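Local structure of mRNA export factor (4YXP) at residues L150-Y164 with D187-A200. The protein regulates viral gene expression, contributing to shutoff of host protein synthesis, inhibiting cellular splicing and mediating nuclear export of viral intronless mRNAs. Sequence-based numbering, arbitrary orientation.
With ZN (zinc ion), chain D.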
# COMPACT_ATOMS: atom_id res chain seq x y z
N LEU B 150 -3.46 -8.35 1.18
CA LEU B 150 -4.13 -7.81 2.36
C LEU B 150 -3.65 -6.39 2.69
O LEU B 150 -4.47 -5.48 2.83
CB LEU B 150 -3.90 -8.72 3.57
CG LEU B 150 -4.44 -8.23 4.91
CD1 LEU B 150 -5.94 -7.99 4.85
CD2 LEU B 150 -4.11 -9.23 6.01
N ASP B 151 -2.34 -6.22 2.81
CA ASP B 151 -1.76 -4.91 3.14
C ASP B 151 -2.11 -3.85 2.10
O ASP B 151 -2.44 -2.71 2.43
CB ASP B 151 -0.24 -5.00 3.28
CG ASP B 151 0.20 -5.59 4.61
OD1 ASP B 151 -0.67 -5.88 5.46
OD2 ASP B 151 1.43 -5.74 4.81
N ASN B 152 -2.02 -4.23 0.83
CA ASN B 152 -2.29 -3.31 -0.26
C ASN B 152 -3.74 -2.83 -0.25
O ASN B 152 -4.00 -1.63 -0.33
CB ASN B 152 -1.96 -3.96 -1.61
CG ASN B 152 -1.73 -2.94 -2.71
OD1 ASN B 152 -1.50 -1.76 -2.44
ND2 ASN B 152 -1.78 -3.39 -3.95
N LEU B 153 -4.68 -3.76 -0.15
CA LEU B 153 -6.10 -3.40 -0.14
C LEU B 153 -6.44 -2.56 1.09
O LEU B 153 -7.24 -1.63 1.02
CB LEU B 153 -6.99 -4.65 -0.18
CG LEU B 153 -7.11 -5.37 -1.53
CD1 LEU B 153 -7.88 -6.68 -1.37
CD2 LEU B 153 -7.79 -4.49 -2.57
N ALA B 154 -5.85 -2.90 2.23
CA ALA B 154 -6.09 -2.16 3.46
C ALA B 154 -5.59 -0.72 3.34
O ALA B 154 -6.25 0.22 3.78
CB ALA B 154 -5.42 -2.85 4.63
N THR B 155 -4.41 -0.55 2.74
CA THR B 155 -3.84 0.78 2.56
C THR B 155 -4.77 1.63 1.70
O THR B 155 -5.01 2.80 1.99
CB THR B 155 -2.43 0.70 1.91
OG1 THR B 155 -1.51 0.10 2.83
CG2 THR B 155 -1.91 2.09 1.53
N ARG B 156 -5.32 1.04 0.65
CA ARG B 156 -6.12 1.80 -0.31
C ARG B 156 -7.54 2.07 0.19
O ARG B 156 -8.10 3.12 -0.11
CB ARG B 156 -6.14 1.06 -1.65
CG ARG B 156 -4.78 1.12 -2.37
CD ARG B 156 -4.62 0.09 -3.49
NE ARG B 156 -3.23 0.08 -3.97
CZ ARG B 156 -2.77 0.86 -4.95
NH1 ARG B 156 -3.57 1.70 -5.60
NH2 ARG B 156 -1.48 0.78 -5.30
N LEU B 157 -8.11 1.15 0.97
CA LEU B 157 -9.52 1.25 1.35
C LEU B 157 -9.77 1.76 2.77
O LEU B 157 -10.92 1.98 3.14
CB LEU B 157 -10.19 -0.12 1.20
CG LEU B 157 -10.38 -0.65 -0.22
CD1 LEU B 157 -10.89 -2.08 -0.18
CD2 LEU B 157 -11.33 0.23 -1.03
N ARG B 158 -8.72 1.97 3.57
CA ARG B 158 -8.91 2.26 4.99
C ARG B 158 -9.82 3.47 5.25
O ARG B 158 -10.74 3.38 6.07
CB ARG B 158 -7.55 2.46 5.68
CG ARG B 158 -7.65 2.70 7.19
CD ARG B 158 -6.28 2.81 7.83
NE ARG B 158 -5.45 1.63 7.59
CZ ARG B 158 -5.44 0.54 8.34
NH1 ARG B 158 -6.23 0.45 9.41
NH2 ARG B 158 -4.65 -0.48 8.03
N PRO B 159 -9.60 4.60 4.55
CA PRO B 159 -10.47 5.76 4.82
C PRO B 159 -11.93 5.53 4.41
O PRO B 159 -12.83 6.01 5.09
CB PRO B 159 -9.84 6.88 3.98
CG PRO B 159 -8.43 6.44 3.77
CD PRO B 159 -8.51 4.96 3.62
N PHE B 160 -12.14 4.82 3.31
CA PHE B 160 -13.49 4.48 2.87
C PHE B 160 -14.18 3.59 3.90
O PHE B 160 -15.35 3.81 4.25
CB PHE B 160 -13.46 3.78 1.51
CG PHE B 160 -14.79 3.22 1.09
CD1 PHE B 160 -15.82 4.07 0.71
CD2 PHE B 160 -15.01 1.85 1.07
CE1 PHE B 160 -17.05 3.55 0.32
CE2 PHE B 160 -16.23 1.34 0.67
CZ PHE B 160 -17.25 2.19 0.30
N LEU B 161 -13.46 2.58 4.37
CA LEU B 161 -14.05 1.57 5.24
C LEU B 161 -14.34 2.09 6.64
O LEU B 161 -15.19 1.55 7.34
CB LEU B 161 -13.14 0.35 5.32
CG LEU B 161 -13.03 -0.46 4.03
CD1 LEU B 161 -11.97 -1.54 4.17
CD2 LEU B 161 -14.37 -1.08 3.65
N GLN B 162 -13.64 3.15 7.06
CA GLN B 162 -13.92 3.76 8.35
C GLN B 162 -15.39 4.18 8.40
O GLN B 162 -16.08 3.92 9.38
CB GLN B 162 -13.01 4.97 8.60
CG GLN B 162 -13.33 5.71 9.89
CD GLN B 162 -12.26 6.72 10.28
OE1 GLN B 162 -11.70 7.40 9.43
NE2 GLN B 162 -11.97 6.80 11.57
N CYS B 163 -15.86 4.81 7.33
CA CYS B 163 -17.24 5.25 7.25
C CYS B 163 -18.19 4.09 6.92
O CYS B 163 -19.25 3.95 7.53
CB CYS B 163 -17.39 6.35 6.19
SG CYS B 163 -19.04 7.09 6.13
N TYR B 164 -17.81 3.26 5.95
CA TYR B 164 -18.69 2.19 5.47
C TYR B 164 -19.00 1.15 6.55
O TYR B 164 -20.15 0.76 6.74
CB TYR B 164 -18.07 1.50 4.26
CG TYR B 164 -18.79 0.24 3.82
CD1 TYR B 164 -19.87 0.29 2.96
CD2 TYR B 164 -18.38 -1.01 4.28
CE1 TYR B 164 -20.53 -0.86 2.56
CE2 TYR B 164 -19.03 -2.17 3.88
CZ TYR B 164 -20.10 -2.09 3.02
OH TYR B 164 -20.74 -3.24 2.63
N ASP B 187 -20.62 -9.15 5.50
CA ASP B 187 -20.70 -8.52 4.18
C ASP B 187 -19.42 -8.81 3.41
O ASP B 187 -18.53 -9.51 3.90
CB ASP B 187 -20.91 -7.01 4.31
CG ASP B 187 -19.61 -6.26 4.52
OD1 ASP B 187 -18.86 -6.59 5.46
OD2 ASP B 187 -19.33 -5.34 3.72
N ILE B 188 -19.32 -8.28 2.19
CA ILE B 188 -18.18 -8.58 1.34
C ILE B 188 -16.89 -7.97 1.90
O ILE B 188 -15.83 -8.59 1.82
CB ILE B 188 -18.43 -8.09 -0.11
CG1 ILE B 188 -17.25 -8.47 -1.02
CG2 ILE B 188 -18.67 -6.58 -0.15
CD1 ILE B 188 -17.04 -9.96 -1.16
N ALA B 189 -16.97 -6.77 2.45
CA ALA B 189 -15.77 -6.12 2.97
C ALA B 189 -15.19 -6.91 4.13
O ALA B 189 -14.00 -7.21 4.15
CB ALA B 189 -16.08 -4.69 3.40
N SER B 190 -16.03 -7.26 5.10
CA SER B 190 -15.57 -8.03 6.25
C SER B 190 -15.14 -9.43 5.83
O SER B 190 -14.22 -10.00 6.41
CB SER B 190 -16.65 -8.09 7.34
OG SER B 190 -17.88 -8.56 6.84
N PHE B 191 -15.80 -9.99 4.81
CA PHE B 191 -15.39 -11.30 4.29
C PHE B 191 -13.95 -11.25 3.77
O PHE B 191 -13.10 -12.05 4.18
CB PHE B 191 -16.32 -11.77 3.17
CG PHE B 191 -15.81 -13.00 2.45
CD1 PHE B 191 -16.00 -14.26 3.00
CD2 PHE B 191 -15.14 -12.89 1.25
CE1 PHE B 191 -15.52 -15.39 2.36
CE2 PHE B 191 -14.66 -14.02 0.60
CZ PHE B 191 -14.85 -15.27 1.15
N VAL B 192 -13.69 -10.31 2.87
CA VAL B 192 -12.39 -10.21 2.24
C VAL B 192 -11.29 -10.02 3.28
O VAL B 192 -10.26 -10.69 3.25
CB VAL B 192 -12.37 -9.07 1.20
CG1 VAL B 192 -10.95 -8.80 0.70
CG2 VAL B 192 -13.27 -9.43 0.02
N PHE B 193 -11.49 -9.11 4.22
CA PHE B 193 -10.41 -8.77 5.13
C PHE B 193 -10.23 -9.81 6.25
O PHE B 193 -9.11 -10.11 6.63
CB PHE B 193 -10.62 -7.36 5.69
CG PHE B 193 -10.21 -6.30 4.72
CD1 PHE B 193 -8.88 -5.93 4.61
CD2 PHE B 193 -11.14 -5.71 3.88
CE1 PHE B 193 -8.48 -4.96 3.70
CE2 PHE B 193 -10.75 -4.74 2.97
CZ PHE B 193 -9.42 -4.37 2.88
N VAL B 194 -11.33 -10.38 6.74
CA VAL B 194 -11.23 -11.40 7.78
C VAL B 194 -10.58 -12.67 7.22
O VAL B 194 -9.70 -13.26 7.85
CB VAL B 194 -12.61 -11.71 8.39
CG1 VAL B 194 -12.54 -12.93 9.31
CG2 VAL B 194 -13.13 -10.51 9.16
N ILE B 195 -11.01 -13.09 6.03
CA ILE B 195 -10.48 -14.32 5.45
C ILE B 195 -9.00 -14.16 5.11
O ILE B 195 -8.18 -15.02 5.44
CB ILE B 195 -11.30 -14.75 4.21
CG1 ILE B 195 -12.72 -15.12 4.62
CG2 ILE B 195 -10.63 -15.93 3.50
CD1 ILE B 195 -12.82 -16.27 5.63
N LEU B 196 -8.65 -13.07 4.44
CA LEU B 196 -7.25 -12.83 4.10
C LEU B 196 -6.39 -12.71 5.36
O LEU B 196 -5.26 -13.20 5.38
CB LEU B 196 -7.11 -11.56 3.24
CG LEU B 196 -7.67 -11.59 1.82
CD1 LEU B 196 -7.32 -10.30 1.10
CD2 LEU B 196 -7.17 -12.79 1.03
N ALA B 197 -6.92 -12.07 6.40
CA ALA B 197 -6.17 -11.92 7.64
C ALA B 197 -5.94 -13.28 8.31
O ALA B 197 -4.86 -13.54 8.83
CB ALA B 197 -6.90 -10.98 8.59
N ARG B 198 -6.97 -14.12 8.29
CA ARG B 198 -6.85 -15.46 8.87
C ARG B 198 -5.82 -16.27 8.11
O ARG B 198 -4.94 -16.89 8.71
CB ARG B 198 -8.21 -16.17 8.86
CG ARG B 198 -9.18 -15.68 9.92
CD ARG B 198 -10.59 -16.21 9.69
NE ARG B 198 -10.69 -17.66 9.80
CZ ARG B 198 -10.93 -18.33 10.92
NH1 ARG B 198 -11.09 -17.68 12.07
NH2 ARG B 198 -11.02 -19.65 10.91
N LEU B 199 -5.91 -16.26 6.78
CA LEU B 199 -4.98 -17.01 5.95
C LEU B 199 -3.55 -16.49 6.14
O LEU B 199 -2.62 -17.27 6.32
CB LEU B 199 -5.40 -16.93 4.48
CG LEU B 199 -4.62 -17.80 3.49
CD1 LEU B 199 -4.68 -19.27 3.87
CD2 LEU B 199 -5.17 -17.60 2.08
N ALA B 200 -3.38 -15.17 6.12
CA ALA B 200 -2.06 -14.58 6.30
C ALA B 200 -1.47 -14.96 7.66
O ALA B 200 -0.27 -15.20 7.78
CB ALA B 200 -2.13 -13.07 6.16
ZN ZN D . -19.61 7.22 3.94
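Phe193 packs as a knob into a hole on helix 146-167 formed by Leu150, Leu153, Ala154 and Leu161. Its rim is pressed against backbone: CE1 lies 3.6 Å from Ala154 N, and both Ala154 N and Leu153 C sit at the ring edge, near its plane. Leu161 arrives from the opposite direction and sets CD1 3.6 Å from Phe193 CE2, while Leu157 CD1 adds a looser touch at the edge. With CG anti to the carbonyl carbon (chi1 -79°), the ring of Phe193 is carried toward helix 146-167 although its CB is not aimed there.

The return knob is Leu150, lodged among Phe193, Leu196, Ala197 and Ala200. Its two methyls divide the work: CD1 meets Phe193 CD1 at 3.6 Å, and CD2 rests 3.8 Å from Ala197 CA. The segment axes cross at 144°, roughly antiparallel. Against this close fit around buried Phe193, Leu153 CD1 is slack, 4.3 Å from Val192 CG1 and 4.4 Å from Leu196 CD1. Leu150 and Ala154 stay partly exposed although both touch the ring.

Near Leu161 and Ala189 a polar link joins the apolar contacts that Ala189 CB makes with Leu161 and Tyr164. Tyr164 OH donates to Asp187 OD2 (2.8 Å), reaching the anti side of the carboxylate, 30° out of its plane. Asp187 is also the N-cap of helix 188-204: OD1 accepts from Ser190 N and Ser190 OG, which would restrict carboxylate rotation.

Cys163, adjacent to Tyr164, binds zinc with His242, Cys246 and Cys251. The chemistry therefore implies an apolar interlock joining helix 146-167, which runs into the CHC2-type zinc finger at Cys163, to helix 188-204 within it, with one buried hydrogen bond tying a helix cap to the residue beside a metal ligand.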